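Local coordinates for natterin-like protein (PDB 6IUL) that probably binds cell-surface glycans through a jacalin-like lectin domain and forms membrane pores as an aerolysin-type cytotoxin of lamprey immunity, at residues 219-224 / 301-306. Sequence-based numbering, arbitrary orientation.
Sequences PEVMEV and GLTYTK
V221 meets T303 and T305 in a small van der Waals contact of methyl groups between two strands, 212-223 and 290-313, that are not paired with each other. The layers stand apart: even the nearest backbone pair, V221 and T305, has its CA atoms 6.9 Å from one another, and the two segments bury 150 Å² in all. The valine uses both of its branches. Its CG2 approaches the methyl of T303, with V221 CG2 and T303 CG2 4.1 Å apart and the two side chains slanted across one another; V221 CG1, placed opposite the backbone N (chi1 157°), reaches forward along the strand to T305, at 4.3 Å from T305 CG2. Both segments lie in the elongated, strand-rich module of the aerolysin/ETX-MTX2 type, where each stays with its own neighbours: E220 and M222 pair with T231 and S229 on strand 228-238, whereas G301 and T303 pair with I273 and A271 on strand 260-285, and L302 with K197 on strand 184-200. F228, F230 and P164 also pack on V221. A water bridge beside the methyls is doubtful, being suspiciously short to T303 OG1 and weak to P219 O. The T305 hydroxyl accepts from the backbone N of G269 on the adjacent strand 260-285 and donates to K306 O, 3.1 Å from T305 OG1, from above the plane of that carbonyl.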
loop_
_atom_site.group_PDB
_atom_site.type_symbol
_atom_site.label_atom_id
_atom_site.label_comp_id
_atom_site.label_asym_id
_atom_site.label_seq_id
_atom_site.Cartn_x
_atom_site.Cartn_y
_atom_site.Cartn_z
ATOM N N PRO A 219 -1.221 8.453 15.347
ATOM C CA PRO A 219 -0.836 9.762 15.871
ATOM C C PRO A 219 -1.318 10.894 14.956
ATOM O O PRO A 219 -1.132 10.854 13.728
ATOM C CB PRO A 219 0.694 9.704 15.907
ATOM C CG PRO A 219 0.985 8.251 16.031
ATOM C CD PRO A 219 -0.068 7.557 15.224
ATOM N N GLU A 220 -1.948 11.883 15.576
ATOM C CA GLU A 220 -2.548 12.997 14.852
ATOM C C GLU A 220 -2.164 14.271 15.584
ATOM O O GLU A 220 -1.735 14.263 16.745
ATOM C CB GLU A 220 -4.091 12.854 14.806
ATOM C CG GLU A 220 -4.608 11.710 13.947
ATOM C CD GLU A 220 -6.110 11.483 14.067
ATOM O OE1 GLU A 220 -6.781 12.182 14.877
ATOM O OE2 GLU A 220 -6.612 10.586 13.348
ATOM N N VAL A 221 -2.411 15.384 14.916
ATOM C CA VAL A 221 -2.207 16.687 15.490
ATOM C C VAL A 221 -3.549 17.255 15.951
ATOM O O VAL A 221 -4.568 17.010 15.345
ATOM C CB VAL A 221 -1.521 17.580 14.462
ATOM C CG1 VAL A 221 -1.761 19.049 14.744
ATOM C CG2 VAL A 221 -0.032 17.272 14.424
ATOM N N MET A 222 -3.529 18.003 17.046
ATOM C CA MET A 222 -4.734 18.520 17.681
ATOM C C MET A 222 -4.549 20.000 18.033
ATOM O O MET A 222 -3.511 20.408 18.574
ATOM C CB MET A 222 -4.990 17.703 18.954
ATOM C CG MET A 222 -6.069 18.220 19.885
ATOM S SD MET A 222 -6.083 17.239 21.405
ATOM C CE MET A 222 -7.379 16.065 20.989
ATOM N N GLU A 223 -5.598 20.776 17.784
ATOM C CA GLU A 223 -5.616 22.230 18.041
ATOM C C GLU A 223 -5.804 22.485 19.536
ATOM O O GLU A 223 -6.819 22.128 20.116
ATOM C CB GLU A 223 -6.719 22.958 17.238
ATOM C CG GLU A 223 -7.216 22.231 15.976
ATOM C CD GLU A 223 -8.269 21.158 16.280
ATOM O OE1 GLU A 223 -9.255 21.522 16.945
ATOM O OE2 GLU A 223 -8.097 19.962 15.907
ATOM N N VAL A 224 -4.772 23.037 20.148
ATOM C CA VAL A 224 -4.876 23.668 21.450
ATOM C C VAL A 224 -4.704 25.153 21.138
ATOM O O VAL A 224 -4.474 25.501 19.989
ATOM C CB VAL A 224 -3.815 23.125 22.445
ATOM C CG1 VAL A 224 -4.094 21.659 22.739
ATOM C CG2 VAL A 224 -2.384 23.333 21.939
ATOM N N GLY A 301 5.264 9.250 10.479
ATOM C CA GLY A 301 3.984 9.552 9.910
ATOM C C GLY A 301 3.970 10.871 9.160
ATOM O O GLY A 301 4.835 11.702 9.323
ATOM N N LEU A 302 2.937 11.037 8.352
ATOM C CA LEU A 302 2.606 12.296 7.737
ATOM C C LEU A 302 1.119 12.518 7.960
ATOM O O LEU A 302 0.296 11.634 7.682
ATOM C CB LEU A 302 2.915 12.268 6.247
ATOM C CG LEU A 302 2.543 13.558 5.469
ATOM C CD1 LEU A 302 3.308 14.746 6.035
ATOM C CD2 LEU A 302 2.892 13.440 3.990
ATOM N N THR A 303 0.768 13.664 8.523
ATOM C CA THR A 303 -0.628 13.976 8.755
ATOM C C THR A 303 -0.927 15.428 8.361
ATOM O O THR A 303 -0.001 16.232 8.127
ATOM C CB THR A 303 -1.020 13.725 10.212
ATOM O OG1 THR A 303 -2.449 13.711 10.320
ATOM C CG2 THR A 303 -0.454 14.786 11.153
ATOM N N TYR A 304 -2.213 15.736 8.267
ATOM C CA TYR A 304 -2.676 17.063 7.891
ATOM C C TYR A 304 -3.771 17.502 8.844
ATOM O O TYR A 304 -4.514 16.672 9.360
ATOM C CB TYR A 304 -3.209 17.112 6.464
ATOM C CG TYR A 304 -2.183 17.007 5.376
ATOM C CD1 TYR A 304 -1.719 15.757 4.931
ATOM C CD2 TYR A 304 -1.697 18.146 4.743
ATOM C CE1 TYR A 304 -0.792 15.653 3.909
ATOM C CE2 TYR A 304 -0.763 18.058 3.712
ATOM C CZ TYR A 304 -0.309 16.804 3.311
ATOM O OH TYR A 304 0.628 16.738 2.299
ATOM N N THR A 305 -3.866 18.821 9.065
ATOM C CA THR A 305 -5.009 19.389 9.785
ATOM C C THR A 305 -6.188 19.537 8.825
ATOM O O THR A 305 -6.100 19.236 7.635
ATOM C CB THR A 305 -4.677 20.801 10.328
ATOM O OG1 THR A 305 -4.415 21.675 9.233
ATOM C CG2 THR A 305 -3.427 20.763 11.163
ATOM N N LYS A 306 -7.287 20.039 9.345
ATOM C CA LYS A 306 -8.431 20.472 8.506
ATOM C C LYS A 306 -8.045 21.725 7.726
ATOM O O LYS A 306 -7.189 22.499 8.168
ATOM C CB LYS A 306 -9.694 20.746 9.359
ATOM C CG LYS A 306 -10.470 19.483 9.822
ATOM C CD LYS A 306 -10.230 18.327 8.839
ATOM C CE LYS A 306 -10.979 17.031 9.088
ATOM N NZ LYS A 306 -12.394 17.121 8.662
HETATM O O HOH W 1 -2.957 11.294 10.825
#